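Local coordinates for protein N-acetylmuramoyl-L-alanine amidase XlyA (PDB 3RDR) that hydrolyses the amide link between N-acetylmuramoyl residues and L-amino acids in cell-wall peptidoglycan, this chain being its zinc-containing catalytic domain, at residues T62-D65 and T66-Y69; F105-A108 and T109-Q113. All blocks are in the same frame, centred on the assembly; numbering follows the deposited sequence.

Contact 1: residues T62-D65 and T66-Y69; sequences TVDD and TEIY
The carboxylates of D64 and E67 run alongside each other, their planes turned only 16° apart, while E67 OE2 approaches the rim of the Y69 ring within the ring plane. A water joins the two acids, donating to D64 OD2 at 2.6 Å and to E67 OE2, a bridge that probably softens the repulsion between like charges whose oxygens are not in contact; D64 OD2 also accepts from the backbone N of A43. The other oxygen, D64 OD1, is gripped by two amides of the turn. E67 N meets it on the syn side at 2.7 Å, and T66 N on the anti side at 2.6 Å, each somewhat out of the carboxylate plane. Aspartate suits this place because its short side chain, tucked in over the main chain by a chi1 of 63°, offers one acceptor to both N-H groups. T66 OG1 donates to D65 OD1 from above that carboxylate, whose OD2 takes the amide of D104. The reversal is closed by D64 N, which donates almost straight to E67 O at 3.1 Å. Beyond it, T62 and Y69 form a hydrogen-bonded antiparallel pair, with T62 N to Y69 O and Y69 N to T62 O both 3.0 Å. V63 and I68, a non-hydrogen-bonded pair, are branched at CB as suits a strand, and I68 CG1 sits 4.0 Å from V63 CG1 on the sheet face packed by helix 105-122. T62 and Y69 point to the other face, toward helix 43-50, where T62 OG1 bonds to H71 and W59. Such a tight beta hairpin, its turn pinned by an aspartate, links strands 61-63 and 68-70 in the mixed sheet of the T7 lysozyme-like amidase fold.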
ATOM      1  N   THR A  62      -4.043  -2.790  -1.805  1.00 19.66           N
ATOM      2  CA  THR A  62      -4.949  -1.653  -1.891  1.00 19.18           C
ATOM      3  C   THR A  62      -6.071  -2.021  -0.923  1.00 19.80           C
ATOM      4  O   THR A  62      -6.627  -3.121  -0.990  1.00 18.93           O
ATOM      5  CB  THR A  62      -5.523  -1.436  -3.295  1.00 18.13           C
ATOM      6  OG1 THR A  62      -4.456  -1.145  -4.207  1.00 18.08           O
ATOM      7  CG2 THR A  62      -6.494  -0.245  -3.279  1.00 16.24           C
ATOM      8  N   VAL A  63      -6.383  -1.105  -0.015  1.00 18.71           N
ATOM      9  CA  VAL A  63      -7.396  -1.335   1.006  1.00 17.99           C
ATOM     10  C   VAL A  63      -8.577  -0.371   0.926  1.00 18.62           C
ATOM     11  O   VAL A  63      -8.378   0.839   0.868  1.00 18.74           O
ATOM     12  CB  VAL A  63      -6.771  -1.177   2.430  1.00 18.94           C
ATOM     13  CG1 VAL A  63      -7.798  -1.537   3.509  1.00 18.75           C
ATOM     14  CG2 VAL A  63      -5.519  -2.032   2.564  1.00 16.67           C
ATOM     15  N   ASP A  64      -9.801  -0.896   0.896  1.00 20.94           N
ATOM     16  CA  ASP A  64     -10.978  -0.027   0.921  1.00 23.13           C
ATOM     17  C   ASP A  64     -11.798  -0.440   2.143  1.00 23.22           C
ATOM     18  O   ASP A  64     -11.326  -1.245   2.951  1.00 22.48           O
ATOM     19  CB  ASP A  64     -11.809  -0.079  -0.379  1.00 22.75           C
ATOM     20  CG  ASP A  64     -12.394  -1.444  -0.673  1.00 25.33           C
ATOM     21  OD1 ASP A  64     -12.840  -2.125   0.267  1.00 27.66           O
ATOM     22  OD2 ASP A  64     -12.434  -1.821  -1.866  1.00 24.70           O
ATOM     23  N   ASP A  65     -13.000   0.105   2.301  1.00 24.46           N
ATOM     24  CA  ASP A  65     -13.814  -0.210   3.475  1.00 26.94           C
ATOM     25  C   ASP A  65     -14.422  -1.604   3.491  1.00 29.07           C
ATOM     26  O   ASP A  65     -14.970  -2.038   4.506  1.00 29.40           O
ATOM     27  CB  ASP A  65     -14.923   0.839   3.644  1.00 27.25           C
ATOM     28  CG  ASP A  65     -15.985   0.773   2.553  1.00 28.37           C
ATOM     29  OD1 ASP A  65     -15.779   0.097   1.521  1.00 29.30           O
ATOM     30  OD2 ASP A  65     -17.037   1.423   2.727  1.00 29.61           O
ATOM     31  N   THR A  66     -14.306  -2.317   2.378  1.00 29.04           N
ATOM     32  CA  THR A  66     -14.882  -3.647   2.284  1.00 31.45           C
ATOM     33  C   THR A  66     -13.859  -4.774   2.200  1.00 31.88           C
ATOM     34  O   THR A  66     -13.966  -5.771   2.912  1.00 30.52           O
ATOM     35  CB  THR A  66     -15.811  -3.743   1.059  1.00 32.81           C
ATOM     36  OG1 THR A  66     -16.792  -2.700   1.127  1.00 35.37           O
ATOM     37  CG2 THR A  66     -16.517  -5.089   1.022  1.00 35.01           C
ATOM     38  N   GLU A  67     -12.865  -4.620   1.331  1.00 32.30           N
ATOM     39  CA  GLU A  67     -11.869  -5.668   1.162  1.00 31.16           C
ATOM     40  C   GLU A  67     -10.474  -5.164   0.837  1.00 29.79           C
ATOM     41  O   GLU A  67     -10.231  -3.961   0.772  1.00 27.74           O
ATOM     42  CB  GLU A  67     -12.332  -6.623   0.068  1.00 33.71           C
ATOM     43  CG  GLU A  67     -12.796  -5.904  -1.179  1.00 34.80           C
ATOM     44  CD  GLU A  67     -13.510  -6.824  -2.136  1.00 38.21           C
ATOM     45  OE1 GLU A  67     -14.051  -7.850  -1.670  1.00 39.61           O
ATOM     46  OE2 GLU A  67     -13.545  -6.515  -3.345  1.00 39.44           O
ATOM     47  N   ILE A  68      -9.569  -6.114   0.621  1.00 28.81           N
ATOM     48  CA  ILE A  68      -8.175  -5.827   0.309  1.00 27.18           C
ATOM     49  C   ILE A  68      -7.753  -6.647  -0.905  1.00 27.58           C
ATOM     50  O   ILE A  68      -8.056  -7.837  -0.990  1.00 28.32           O
ATOM     51  CB  ILE A  68      -7.259  -6.216   1.493  1.00 26.04           C
ATOM     52  CG1 ILE A  68      -7.631  -5.411   2.736  1.00 25.33           C
ATOM     53  CG2 ILE A  68      -5.798  -5.979   1.130  1.00 26.01           C
ATOM     54  CD1 ILE A  68      -6.947  -5.899   3.996  1.00 22.54           C
ATOM     55  N   TYR A  69      -7.067  -6.002  -1.845  1.00 25.33           N
ATOM     56  CA  TYR A  69      -6.572  -6.671  -3.039  1.00 24.55           C
ATOM     57  C   TYR A  69      -5.049  -6.634  -3.012  1.00 24.18           C
ATOM     58  O   TYR A  69      -4.460  -5.619  -2.640  1.00 23.64           O
ATOM     59  CB  TYR A  69      -7.069  -5.974  -4.312  1.00 22.89           C
ATOM     60  CG  TYR A  69      -8.356  -6.537  -4.874  1.00 26.05           C
ATOM     61  CD1 TYR A  69      -9.582  -6.314  -4.236  1.00 26.35           C
ATOM     62  CD2 TYR A  69      -8.349  -7.312  -6.036  1.00 24.84           C
ATOM     63  CE1 TYR A  69     -10.766  -6.851  -4.744  1.00 27.24           C
ATOM     64  CE2 TYR A  69      -9.527  -7.855  -6.554  1.00 26.58           C
ATOM     65  CZ  TYR A  69     -10.730  -7.621  -5.903  1.00 27.80           C
ATOM     66  OH  TYR A  69     -11.892  -8.163  -6.406  1.00 29.90           O
TER
HETATM   67  O   HOH W   1     -12.826  -3.596  -3.723  1.00 23.65           O

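Contact 2: residues F105-A108 and T109-Q113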
ATOM      1  N   PHE A 105     -13.982   5.921   4.786  1.00 28.74           N
ATOM      2  CA  PHE A 105     -12.549   6.056   5.025  1.00 29.81           C
ATOM      3  C   PHE A 105     -12.128   5.534   6.395  1.00 31.61           C
ATOM      4  O   PHE A 105     -11.065   4.922   6.538  1.00 31.05           O
ATOM      5  CB  PHE A 105     -12.109   7.518   4.878  1.00 29.16           C
ATOM      6  CG  PHE A 105     -10.612   7.697   4.829  1.00 28.70           C
ATOM      7  CD1 PHE A 105      -9.874   7.211   3.753  1.00 28.81           C
ATOM      8  CD2 PHE A 105      -9.936   8.336   5.869  1.00 29.82           C
ATOM      9  CE1 PHE A 105      -8.486   7.355   3.707  1.00 26.24           C
ATOM     10  CE2 PHE A 105      -8.544   8.486   5.835  1.00 28.48           C
ATOM     11  CZ  PHE A 105      -7.820   7.994   4.750  1.00 29.44           C
ATOM     12  N   ALA A 106     -12.962   5.775   7.402  1.00 29.85           N
ATOM     13  CA  ALA A 106     -12.660   5.324   8.754  1.00 30.36           C
ATOM     14  C   ALA A 106     -12.519   3.809   8.794  1.00 30.16           C
ATOM     15  O   ALA A 106     -11.615   3.280   9.439  1.00 30.87           O
ATOM     16  CB  ALA A 106     -13.763   5.773   9.723  1.00 30.95           C
ATOM     17  N   LYS A 107     -13.418   3.119   8.100  1.00 30.29           N
ATOM     18  CA  LYS A 107     -13.412   1.666   8.056  1.00 31.56           C
ATOM     19  C   LYS A 107     -12.324   1.120   7.129  1.00 31.04           C
ATOM     20  O   LYS A 107     -11.929  -0.038   7.246  1.00 31.24           O
ATOM     21  CB  LYS A 107     -14.787   1.157   7.617  1.00 34.51           C
ATOM     22  CG  LYS A 107     -14.910  -0.354   7.606  1.00 40.39           C
ATOM     23  CD  LYS A 107     -16.182  -0.821   8.312  1.00 44.27           C
ATOM     24  CE  LYS A 107     -17.443  -0.345   7.602  1.00 47.15           C
ATOM     25  NZ  LYS A 107     -18.679  -0.804   8.309  1.00 48.41           N
ATOM     26  N   ALA A 108     -11.854   1.949   6.202  1.00 29.66           N
ATOM     27  CA  ALA A 108     -10.795   1.533   5.290  1.00 27.86           C
ATOM     28  C   ALA A 108      -9.496   1.628   6.078  1.00 26.66           C
ATOM     29  O   ALA A 108      -8.591   0.814   5.920  1.00 25.14           O
ATOM     30  CB  ALA A 108     -10.742   2.454   4.078  1.00 24.66           C
ATOM     31  N   THR A 109      -9.423   2.638   6.937  1.00 29.09           N
ATOM     32  CA  THR A 109      -8.253   2.858   7.770  1.00 29.66           C
ATOM     33  C   THR A 109      -8.130   1.727   8.782  1.00 31.24           C
ATOM     34  O   THR A 109      -7.033   1.230   9.038  1.00 31.90           O
ATOM     35  CB  THR A 109      -8.355   4.202   8.509  1.00 29.13           C
ATOM     36  OG1 THR A 109      -8.279   5.271   7.558  1.00 25.82           O
ATOM     37  CG2 THR A 109      -7.229   4.348   9.521  1.00 27.49           C
ATOM     38  N   ALA A 110      -9.263   1.321   9.345  1.00 32.10           N
ATOM     39  CA  ALA A 110      -9.289   0.243  10.324  1.00 32.84           C
ATOM     40  C   ALA A 110      -8.824  -1.053   9.678  1.00 32.98           C
ATOM     41  O   ALA A 110      -8.099  -1.838  10.291  1.00 32.87           O
ATOM     42  CB  ALA A 110     -10.697   0.070  10.877  1.00 33.92           C
ATOM     43  N   ASN A 111      -9.253  -1.280   8.439  1.00 32.96           N
ATOM     44  CA  ASN A 111      -8.862  -2.483   7.717  1.00 32.79           C
ATOM     45  C   ASN A 111      -7.366  -2.465   7.421  1.00 31.63           C
ATOM     46  O   ASN A 111      -6.711  -3.507   7.437  1.00 30.91           O
ATOM     47  CB  ASN A 111      -9.647  -2.611   6.406  1.00 33.58           C
ATOM     48  CG  ASN A 111     -11.123  -2.884   6.633  1.00 36.60           C
ATOM     49  OD1 ASN A 111     -11.507  -3.456   7.655  1.00 37.32           O
ATOM     50  ND2 ASN A 111     -11.958  -2.495   5.673  1.00 34.65           N
ATOM     51  N   ALA A 112      -6.834  -1.274   7.154  1.00 30.57           N
ATOM     52  CA  ALA A 112      -5.418  -1.115   6.858  1.00 30.47           C
ATOM     53  C   ALA A 112      -4.575  -1.355   8.109  1.00 30.79           C
ATOM     54  O   ALA A 112      -3.479  -1.913   8.029  1.00 29.55           O
ATOM     55  CB  ALA A 112      -5.151   0.277   6.306  1.00 29.23           C
ATOM     56  N   GLN A 113      -5.084  -0.924   9.260  1.00 30.06           N
ATOM     57  CA  GLN A 113      -4.368  -1.112  10.518  1.00 30.03           C
ATOM     58  C   GLN A 113      -4.328  -2.599  10.849  1.00 29.67           C
ATOM     59  O   GLN A 113      -3.330  -3.101  11.365  1.00 30.83           O
ATOM     60  CB  GLN A 113      -5.042  -0.312  11.642  1.00 30.09           C
ATOM     61  CG  GLN A 113      -4.915   1.192  11.451  1.00 28.05           C
ATOM     62  CD  GLN A 113      -5.728   2.002  12.446  1.00 29.74           C
ATOM     63  OE1 GLN A 113      -6.922   1.773  12.619  1.00 30.51           O
ATOM     64  NE2 GLN A 113      -5.085   2.965  13.091  1.00 29.17           N
TER
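The backbone from F105 to Q113 is regular alpha-helix, the opening turns of helix 105-122, with i to i+4 bonds such as A110 N to A106 O (3.1 Å) and A112 N to A108 O (3.0 Å). F105 O accepts twice: T109 N reaches it at 2.8 Å, and T109 OG1 at 3.0 Å from the opposite face of the carbonyl plane. A chi1 of -67° points the hydroxyl away from its own carbonyl carbon and back along the helix, which lets threonine satisfy its polar group within the helix. That same oxygen sits over one face of the F105 ring, nearer the ring's perimeter than its centre. F105 suits the border of the buried side: its ring reaches I97 of strand 92-97 and makes a cation-pi contact with K144. A108 and A112 also touch I97, and their small methyl groups are consistent with a close approach of helix to strand, whereas K107 and A110 suit the solvent-exposed side. N111 is buried, its side-chain nitrogen ND2 probably donating to the backbone carbonyl of D64 in the hairpin turn. Its side chain crosses that of K107, with N111 ND2 4.1 Å from K107 CG.

Contact 1 precedes contact 2 along the chain, and their centres lie 9 Å apart on the same side of the domain's centre. The hairpin of strands 61-63 and 68-70 belongs to the six-stranded mixed sheet, and helix 105-122 packs on one face of it; strand 92-97, beside 61-63, comes between them in sequence. They meet directly: the probable bond from N111 ND2 to D64 O measures 3.1 Å, and a second, also probable, runs from N111 ND2 to D65 O at 3.3 Å. The first turns of the helix are thus tied to the hairpin by probable hydrogen bonds and by packing of V63 CG1 on A108 O (3.5 Å), joining helix to sheet in the catalytic domain.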